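Local coordinates for putative epoxide hydrolase protein (Klebsiella pneumoniae subsp. pneumoniae, PDB 5BOV) that is a putative epoxide hydrolase of the alpha/beta hydrolase fold that may act as a monoacylglycerol lipase, its natural substrate unsettled, at residues 5-13 with 21-29; 116-124 with 233-244. All blocks are in the same frame, centred on the assembly; numbering follows the deposited sequence. Where two conformers were deposited one is given.

Contact 1 (5-13 with 21-29); sequences AGAFDKIQQ and IGYVDIGPR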
loop_
_atom_site.group_PDB
_atom_site.type_symbol
_atom_site.label_atom_id
_atom_site.label_comp_id
_atom_site.label_asym_id
_atom_site.label_seq_id
_atom_site.Cartn_x
_atom_site.Cartn_y
_atom_site.Cartn_z
ATOM N N ALA A 5 -24.950 -6.189 -4.629
ATOM C CA ALA A 5 -24.590 -4.776 -4.558
ATOM C C ALA A 5 -23.929 -4.302 -3.240
ATOM O O ALA A 5 -23.257 -3.252 -3.211
ATOM C CB ALA A 5 -25.810 -3.911 -4.851
ATOM N N GLY A 6 -24.135 -5.041 -2.167
ATOM C CA GLY A 6 -23.563 -4.631 -0.903
ATOM C C GLY A 6 -22.305 -5.388 -0.563
ATOM O O GLY A 6 -21.855 -5.348 0.594
ATOM N N ALA A 7 -21.744 -6.172 -1.491
ATOM C CA ALA A 7 -20.761 -7.177 -1.004
ATOM C C ALA A 7 -19.495 -6.571 -0.454
ATOM O O ALA A 7 -18.842 -7.141 0.439
ATOM C CB ALA A 7 -20.348 -8.151 -2.138
ATOM N N PHE A 8 -19.109 -5.468 -1.088
ATOM C CA PHE A 8 -17.830 -4.832 -0.689
ATOM C C PHE A 8 -17.986 -4.157 0.649
ATOM O O PHE A 8 -16.966 -3.878 1.285
ATOM C CB PHE A 8 -17.419 -3.786 -1.731
ATOM C CG PHE A 8 -15.997 -3.343 -1.580
ATOM C CD1 PHE A 8 -14.944 -4.110 -2.094
ATOM C CD2 PHE A 8 -15.706 -2.184 -0.881
ATOM C CE1 PHE A 8 -13.633 -3.738 -1.916
ATOM C CE2 PHE A 8 -14.398 -1.837 -0.716
ATOM C CZ PHE A 8 -13.381 -2.617 -1.211
ATOM N N ASP A 9 -19.204 -3.952 1.146
ATOM C CA ASP A 9 -19.399 -3.438 2.469
ATOM C C ASP A 9 -19.508 -4.484 3.609
ATOM O O ASP A 9 -19.718 -4.080 4.756
ATOM C CB ASP A 9 -20.566 -2.477 2.493
ATOM C CG ASP A 9 -20.279 -1.185 1.726
ATOM O OD1 ASP A 9 -19.087 -0.797 1.582
ATOM O OD2 ASP A 9 -21.295 -0.616 1.228
ATOM N N LYS A 10 -19.297 -5.770 3.320
ATOM C CA LYS A 10 -19.286 -6.786 4.350
ATOM C C LYS A 10 -17.829 -6.972 4.734
ATOM O O LYS A 10 -17.070 -7.492 3.977
ATOM C CB LYS A 10 -19.941 -8.071 3.841
ATOM C CG LYS A 10 -21.430 -7.870 3.651
ATOM C CD LYS A 10 -22.069 -9.098 2.993
ATOM C CE LYS A 10 -23.580 -8.985 3.076
ATOM N NZ LYS A 10 -24.064 -8.135 1.953
ATOM N N ILE A 11 -17.466 -6.434 5.884
ATOM C CA ILE A 11 -16.108 -6.485 6.385
ATOM C C ILE A 11 -15.924 -7.685 7.277
ATOM O O ILE A 11 -16.675 -7.897 8.209
ATOM C CB ILE A 11 -15.746 -5.240 7.179
ATOM C CG1 ILE A 11 -16.050 -3.994 6.319
ATOM C CG2 ILE A 11 -14.294 -5.268 7.548
ATOM C CD1 ILE A 11 -15.394 -3.987 4.957
ATOM N N GLN A 12 -14.955 -8.524 6.930
ATOM C CA GLN A 12 -14.620 -9.727 7.708
ATOM C C GLN A 12 -13.452 -9.400 8.626
ATOM O O GLN A 12 -12.735 -8.431 8.406
ATOM C CB GLN A 12 -14.153 -10.862 6.797
ATOM C CG GLN A 12 -14.984 -11.167 5.547
ATOM C CD GLN A 12 -16.322 -11.620 5.903
ATOM O OE1 GLN A 12 -16.499 -12.438 6.813
ATOM N NE2 GLN A 12 -17.338 -11.094 5.196
ATOM N N GLN A 13 -13.274 -10.233 9.642
ATOM C CA GLN A 13 -12.224 -10.036 10.659
ATOM C C GLN A 13 -11.525 -11.343 10.901
ATOM O O GLN A 13 -12.175 -12.408 10.985
ATOM C CB GLN A 13 -12.812 -9.524 11.967
ATOM C CG GLN A 13 -13.550 -8.224 11.898
ATOM C CD GLN A 13 -12.739 -6.942 11.614
ATOM O OE1 GLN A 13 -13.245 -6.022 10.979
ATOM N NE2 GLN A 13 -11.512 -6.889 12.043
ATOM N N ILE A 21 -7.203 -8.447 11.603
ATOM C CA ILE A 21 -7.238 -7.752 10.370
ATOM C C ILE A 21 -8.658 -7.678 9.889
ATOM O O ILE A 21 -9.357 -8.713 9.802
ATOM C CB ILE A 21 -6.331 -8.445 9.315
ATOM C CG1 ILE A 21 -4.875 -8.246 9.715
ATOM C CG2 ILE A 21 -6.546 -7.806 7.915
ATOM C CD1 ILE A 21 -3.846 -8.956 8.830
ATOM N N GLY A 22 -9.085 -6.456 9.509
ATOM C CA GLY A 22 -10.333 -6.229 8.799
ATOM C C GLY A 22 -10.156 -6.273 7.281
ATOM O O GLY A 22 -9.236 -5.680 6.765
ATOM N N TYR A 23 -11.003 -7.039 6.578
ATOM C CA TYR A 23 -10.830 -7.257 5.128
ATOM C C TYR A 23 -12.105 -7.573 4.418
ATOM O O TYR A 23 -13.014 -8.180 4.968
ATOM C CB TYR A 23 -9.755 -8.318 4.851
ATOM C CG TYR A 23 -10.157 -9.699 5.318
ATOM C CD1 TYR A 23 -10.147 -10.043 6.677
ATOM C CD2 TYR A 23 -10.558 -10.643 4.423
ATOM C CE1 TYR A 23 -10.600 -11.279 7.111
ATOM C CE2 TYR A 23 -10.993 -11.923 4.834
ATOM C CZ TYR A 23 -11.002 -12.236 6.154
ATOM O OH TYR A 23 -11.434 -13.444 6.593
ATOM N N VAL A 24 -12.184 -7.208 3.144
ATOM C CA VAL A 24 -13.185 -7.717 2.220
ATOM C C VAL A 24 -12.663 -8.987 1.564
ATOM O O VAL A 24 -11.484 -9.141 1.320
ATOM C CB VAL A 24 -13.417 -6.683 1.122
ATOM C CG1 VAL A 24 -14.344 -7.174 0.060
ATOM C CG2 VAL A 24 -13.924 -5.409 1.719
ATOM N N ASP A 25 -13.584 -9.936 1.391
ATOM C CA ASP A 25 -13.269 -11.219 0.732
ATOM C C ASP A 25 -14.448 -11.563 -0.168
ATOM O O ASP A 25 -15.485 -11.977 0.319
ATOM C CB ASP A 25 -13.052 -12.293 1.813
ATOM C CG ASP A 25 -12.668 -13.646 1.266
ATOM O OD1 ASP A 25 -12.633 -13.840 0.039
ATOM O OD2 ASP A 25 -12.386 -14.513 2.132
ATOM N N ILE A 26 -14.272 -11.338 -1.462
ATOM C CA ILE A 26 -15.352 -11.492 -2.418
ATOM C C ILE A 26 -14.893 -12.332 -3.602
ATOM O O ILE A 26 -13.686 -12.620 -3.814
ATOM C CB ILE A 26 -15.910 -10.197 -2.921
ATOM C CG1 ILE A 26 -14.815 -9.323 -3.571
ATOM C CG2 ILE A 26 -16.648 -9.526 -1.767
ATOM C CD1 ILE A 26 -15.402 -8.057 -4.154
ATOM N N GLY A 27 -15.864 -12.825 -4.365
ATOM C CA GLY A 27 -15.556 -13.684 -5.478
ATOM C C GLY A 27 -15.624 -15.154 -5.153
ATOM O O GLY A 27 -15.797 -15.563 -4.017
ATOM N N PRO A 28 -15.482 -15.985 -6.169
ATOM C CA PRO A 28 -15.658 -17.417 -5.947
ATOM C C PRO A 28 -14.643 -17.942 -5.025
ATOM O O PRO A 28 -13.450 -17.577 -5.126
ATOM C CB PRO A 28 -15.482 -18.028 -7.332
ATOM C CG PRO A 28 -15.051 -16.989 -8.229
ATOM C CD PRO A 28 -15.231 -15.640 -7.596
ATOM N N ARG A 29 -15.021 -18.822 -4.125
ATOM C CA ARG A 29 -14.080 -19.356 -3.144
ATOM C C ARG A 29 -12.903 -20.111 -3.755
ATOM O O ARG A 29 -11.813 -20.059 -3.164
ATOM C CB ARG A 29 -14.752 -20.312 -2.163
ATOM C CG ARG A 29 -15.997 -19.772 -1.481
ATOM C CD ARG A 29 -15.717 -18.640 -0.532
ATOM N NE ARG A 29 -15.533 -17.358 -1.211
ATOM C CZ ARG A 29 -14.765 -16.366 -0.732
ATOM N NH1 ARG A 29 -14.127 -16.545 0.419
ATOM N NH2 ARG A 29 -14.634 -15.220 -1.432
HETATM O O HOH W 1 -16.354 -9.523 2.461
HETATM O O HOH W 2 -12.690 -14.224 8.826
#

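Contact 2 (116-124 with 233-244); sequences ADIVAALWP and YEQRLAALPPIT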
loop_
_atom_site.group_PDB
_atom_site.type_symbol
_atom_site.label_atom_id
_atom_site.label_comp_id
_atom_site.label_asym_id
_atom_site.label_seq_id
_atom_site.Cartn_x
_atom_site.Cartn_y
_atom_site.Cartn_z
ATOM N N ALA A 116 3.606 -4.997 -1.026
ATOM C CA ALA A 116 3.571 -6.086 -1.999
ATOM C C ALA A 116 4.952 -6.384 -2.584
ATOM O O ALA A 116 5.289 -7.549 -2.776
ATOM C CB ALA A 116 2.629 -5.709 -3.155
ATOM N N ASP A 117 5.748 -5.333 -2.844
ATOM C CA ASP A 117 7.082 -5.442 -3.311
ATOM C C ASP A 117 7.904 -6.340 -2.305
ATOM O O ASP A 117 8.660 -7.226 -2.739
ATOM C CB ASP A 117 7.794 -4.139 -3.458
ATOM C CG ASP A 117 7.265 -3.267 -4.581
ATOM O OD1 ASP A 117 6.397 -3.705 -5.373
ATOM O OD2 ASP A 117 7.659 -2.091 -4.541
ATOM N N ILE A 118 7.797 -6.026 -1.015
ATOM C CA ILE A 118 8.522 -6.751 -0.009
ATOM C C ILE A 118 8.081 -8.224 0.028
ATOM O O ILE A 118 8.972 -9.114 0.119
ATOM C CB ILE A 118 8.388 -6.093 1.374
ATOM C CG1 ILE A 118 9.083 -4.771 1.364
ATOM C CG2 ILE A 118 8.983 -7.013 2.500
ATOM C CD1 ILE A 118 8.739 -3.882 2.555
ATOM N N VAL A 119 6.789 -8.500 -0.006
ATOM C CA VAL A 119 6.342 -9.881 -0.015
ATOM C C VAL A 119 6.933 -10.614 -1.208
ATOM O O VAL A 119 7.443 -11.742 -1.082
ATOM C CB VAL A 119 4.820 -10.030 0.025
ATOM C CG1 VAL A 119 4.423 -11.444 0.072
ATOM C CG2 VAL A 119 4.317 -9.347 1.268
ATOM N N ALA A 120 6.924 -9.977 -2.392
ATOM C CA ALA A 120 7.450 -10.595 -3.552
ATOM C C ALA A 120 8.946 -10.824 -3.485
ATOM O O ALA A 120 9.450 -11.804 -4.031
ATOM C CB ALA A 120 7.072 -9.750 -4.782
ATOM N N ALA A 121 9.683 -9.896 -2.885
ATOM C CA ALA A 121 11.128 -10.047 -2.798
ATOM C C ALA A 121 11.560 -11.083 -1.761
ATOM O O ALA A 121 12.552 -11.856 -1.968
ATOM C CB ALA A 121 11.723 -8.677 -2.482
ATOM N N LEU A 122 10.901 -11.108 -0.627
ATOM C CA LEU A 122 11.345 -11.998 0.465
ATOM C C LEU A 122 10.673 -13.342 0.477
ATOM O O LEU A 122 11.307 -14.339 0.915
ATOM C CB LEU A 122 11.148 -11.346 1.832
ATOM C CG LEU A 122 11.848 -9.991 2.054
ATOM C CD1 LEU A 122 11.637 -9.538 3.477
ATOM C CD2 LEU A 122 13.321 -10.016 1.733
ATOM N N TRP A 123 9.427 -13.402 0.024
ATOM C CA TRP A 123 8.700 -14.667 -0.097
ATOM C C TRP A 123 8.125 -14.829 -1.508
ATOM O O TRP A 123 6.891 -14.928 -1.677
ATOM C CB TRP A 123 7.601 -14.725 0.954
ATOM C CG TRP A 123 8.108 -14.514 2.291
ATOM C CD1 TRP A 123 8.775 -15.443 3.068
ATOM C CD2 TRP A 123 8.038 -13.303 3.095
ATOM N NE1 TRP A 123 9.144 -14.862 4.261
ATOM C CE2 TRP A 123 8.627 -13.590 4.353
ATOM C CE3 TRP A 123 7.530 -12.035 2.881
ATOM C CZ2 TRP A 123 8.733 -12.616 5.388
ATOM C CZ3 TRP A 123 7.670 -11.069 3.860
ATOM C CH2 TRP A 123 8.252 -11.339 5.105
ATOM N N PRO A 124 8.980 -14.918 -2.528
ATOM C CA PRO A 124 8.477 -14.984 -3.892
ATOM C C PRO A 124 7.509 -16.167 -4.178
ATOM O O PRO A 124 6.622 -16.049 -5.038
ATOM C CB PRO A 124 9.723 -15.106 -4.740
ATOM C CG PRO A 124 10.783 -15.613 -3.798
ATOM C CD PRO A 124 10.458 -14.946 -2.515
ATOM N N TYR A 233 14.615 -9.066 8.278
ATOM C CA TYR A 233 14.000 -8.668 7.024
ATOM C C TYR A 233 14.570 -7.360 6.543
ATOM O O TYR A 233 14.813 -7.222 5.356
ATOM C CB TYR A 233 12.507 -8.497 7.233
ATOM C CG TYR A 233 11.792 -9.731 7.759
ATOM C CD1 TYR A 233 12.152 -11.002 7.383
ATOM C CD2 TYR A 233 10.644 -9.564 8.548
ATOM C CE1 TYR A 233 11.425 -12.153 7.858
ATOM C CE2 TYR A 233 9.915 -10.687 8.996
ATOM C CZ TYR A 233 10.307 -11.941 8.658
ATOM O OH TYR A 233 9.556 -13.029 9.080
ATOM N N GLU A 234 14.739 -6.367 7.424
ATOM C CA GLU A 234 15.205 -5.068 6.999
ATOM C C GLU A 234 16.630 -5.165 6.498
ATOM O O GLU A 234 17.025 -4.445 5.548
ATOM C CB GLU A 234 15.105 -4.003 8.059
ATOM C CG GLU A 234 13.706 -3.751 8.552
ATOM C CD GLU A 234 12.720 -3.159 7.489
ATOM O OE1 GLU A 234 13.168 -2.767 6.382
ATOM O OE2 GLU A 234 11.497 -3.149 7.808
ATOM N N GLN A 235 17.417 -6.038 7.103
ATOM C CA GLN A 235 18.768 -6.226 6.578
ATOM C C GLN A 235 18.772 -6.781 5.141
ATOM O O GLN A 235 19.550 -6.275 4.289
ATOM C CB GLN A 235 19.580 -7.149 7.503
ATOM C CG GLN A 235 20.992 -7.457 6.936
ATOM C CD GLN A 235 21.798 -8.238 7.957
ATOM O OE1 GLN A 235 21.271 -8.717 8.978
ATOM N NE2 GLN A 235 23.073 -8.347 7.722
ATOM N N ARG A 236 17.893 -7.746 4.841
ATOM C CA ARG A 236 17.779 -8.292 3.519
ATOM C C ARG A 236 17.282 -7.169 2.539
ATOM O O ARG A 236 17.781 -7.057 1.420
ATOM C CB ARG A 236 16.822 -9.486 3.472
ATOM C CG ARG A 236 17.448 -10.695 4.108
ATOM C CD ARG A 236 16.415 -11.766 4.433
ATOM N NE ARG A 236 15.814 -12.392 3.251
ATOM C CZ ARG A 236 14.743 -13.216 3.290
ATOM N NH1 ARG A 236 14.148 -13.531 4.473
ATOM N NH2 ARG A 236 14.235 -13.741 2.161
ATOM N N LEU A 237 16.355 -6.338 3.016
ATOM C CA LEU A 237 15.747 -5.321 2.146
ATOM C C LEU A 237 16.722 -4.208 1.861
ATOM O O LEU A 237 16.675 -3.597 0.806
ATOM C CB LEU A 237 14.464 -4.792 2.781
ATOM C CG LEU A 237 13.332 -5.821 2.858
ATOM C CD1 LEU A 237 12.204 -5.241 3.701
ATOM C CD2 LEU A 237 12.814 -6.186 1.435
ATOM N N ALA A 238 17.654 -3.961 2.762
ATOM C CA ALA A 238 18.605 -2.870 2.557
ATOM C C ALA A 238 19.537 -3.121 1.393
ATOM O O ALA A 238 20.112 -2.162 0.830
ATOM C CB ALA A 238 19.396 -2.628 3.842
ATOM N N ALA A 239 19.672 -4.385 0.995
ATOM C CA ALA A 239 20.424 -4.728 -0.229
ATOM C C ALA A 239 19.691 -4.399 -1.529
ATOM O O ALA A 239 20.232 -4.603 -2.600
ATOM C CB ALA A 239 20.833 -6.178 -0.211
ATOM N N LEU A 240 18.428 -3.964 -1.412
ATOM C CA LEU A 240 17.572 -3.702 -2.558
ATOM C C LEU A 240 17.469 -4.919 -3.453
ATOM O O LEU A 240 17.811 -4.856 -4.632
ATOM C CB LEU A 240 17.986 -2.463 -3.309
ATOM C CG LEU A 240 18.245 -1.192 -2.466
ATOM C CD1 LEU A 240 18.619 -0.027 -3.402
ATOM C CD2 LEU A 240 17.069 -0.863 -1.596
ATOM N N PRO A 241 16.985 -6.026 -2.921
ATOM C CA PRO A 241 16.887 -7.237 -3.691
ATOM C C PRO A 241 15.919 -7.106 -4.876
ATOM O O PRO A 241 14.880 -6.501 -4.738
ATOM C CB PRO A 241 16.352 -8.244 -2.678
ATOM C CG PRO A 241 15.554 -7.415 -1.756
ATOM C CD PRO A 241 16.388 -6.198 -1.593
ATOM N N PRO A 242 16.210 -7.732 -5.996
ATOM C CA PRO A 242 15.289 -7.629 -7.106
ATOM C C PRO A 242 14.075 -8.521 -6.926
ATOM O O PRO A 242 14.083 -9.427 -6.083
ATOM C CB PRO A 242 16.129 -8.141 -8.270
ATOM C CG PRO A 242 17.099 -9.092 -7.657
ATOM C CD PRO A 242 17.479 -8.404 -6.372
ATOM N N ILE A 243 13.006 -8.169 -7.639
ATOM C CA ILE A 243 11.780 -8.977 -7.612
ATOM C C ILE A 243 11.812 -9.873 -8.827
ATOM O O ILE A 243 11.944 -9.415 -9.996
ATOM C CB ILE A 243 10.582 -8.030 -7.593
ATOM C CG1 ILE A 243 10.508 -7.431 -6.168
ATOM C CG2 ILE A 243 9.314 -8.797 -7.908
ATOM C CD1 ILE A 243 9.676 -6.221 -6.049
ATOM N N THR A 244 11.621 -11.156 -8.591
ATOM C CA THR A 244 11.775 -12.166 -9.617
ATOM C C THR A 244 10.450 -12.606 -10.272
ATOM O O THR A 244 10.433 -13.336 -11.264
ATOM C CB THR A 244 12.447 -13.452 -9.017
ATOM O OG1 THR A 244 11.581 -14.051 -8.048
ATOM C CG2 THR A 244 13.790 -13.130 -8.432
HETATM O O HOH W 3 11.463 -12.199 -5.934
HETATM O O HOH W 4 14.821 -13.154 -0.751
#

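Contact 1 (5-13 with 21-29)
Q12 and Y23 face each other as an antiparallel hydrogen-bonded pair, and each satisfies the other's backbone: Q12 N gives its hydrogen to Y23 O at 2.8 Å, and Y23 N returns the bond to Q12 O at 2.9 Å. Q13 and G22 form the next, non-hydrogen-bonded pair, where G22 CA lies 3.3 Å from Q12 O in a CA-H...O contact. Over the bare backbone of G22 the Q13 side chain, bent at chi2, brings its planar amide alongside, NE2 3.5 Å from G22 CA; Q13 OE1 is held by T71 and NE2 by N20. On the K10 side of Q12 the chains part and water takes over: one molecule donates to K10 O at 2.6 Å and accepts from D25 N, with a weak bond from Q12 NE2. A second water joins Y23 OH to Q13 O. The Y23 ring, turned by chi1 of 67° to lie between its backbone N and carbonyl carbon, receives Q12 CB over one face, 3.7 Å from its centroid. Further on, V24 CG2 sits over the F8 ring centre, and A7 CB meets I26 CG2 at 4.0 Å; branched V24 and I26 are buried, as is F8, and A51 of helix 50-56 touches F8 and I26. R29 reaches D25 with NH1 and NH2 from above the carboxylate plane; NH2 also bonds G27 O, and R60 is D25's second salt-bridge partner. Such paired strands make a beta hairpin, here at the antiparallel margin of the alpha/beta hydrolase sheet.

Contact 2 (116-124 with 233-244)
L122 carries the apolar part of the contact: CD1 rests on Y233 CB at 4.0 Å, and CD2 on L237 CD2 at 3.9 Å and on the R236 guanidinium. L237 also reaches I118, CD1 to CG2. The helices themselves run nearly perpendicular, at 91°. Past helix 233-238, A121 CB, small enough to let the chain come close, meets P241 CG and I243 CG1, while I243 CD1 packs on D117 CB at 3.8 Å. The aromatic part is one T-shaped pair: W123 sends its CZ2 edge to the face of Y233, the six-membered rings 5.2 Å apart at centroids and their planes at 78°. Polar links are few. R236, bent at chi3 (68°), lays its guanidinium against L122 CD2, which touches one face, and NH2 makes a weak bond to L122 O at 3.2 Å; NH2 also reaches A121 O through a water. Another water donates to A120 O and accepts from T244 N, 2.9 Å from that nitrogen. The carboxylate of D117 turns to S132 and L137 N instead. With apolar contacts so many and polar ones weak or water-mediated, the chemistry implies cohesion by side-chain packing, polar bonds serving mainly to occupy carbonyls at the last turn of helix 116-122.

In the fold
Contacts 1 and 2 lie in series along the chain, their centres 29 Å apart and their nearest atoms about 11 Å apart, without touching. Both belong to the framework around one mixed sheet. Contact 1 includes strand 12-16, an outermost strand, whereas in contact 2 helix 111-122 links the parallel strands 104-108 and 127-133, and the 233-244 segment leads into strand 247-252. Helix 111-122 follows a possible nucleophile elbow, a GxDxG pattern at G108, D110 and G112; the D117 side chain lies near those residues without touching them. Contact 1 lies at the sheet edge formed by strands 12-16 and 19-26.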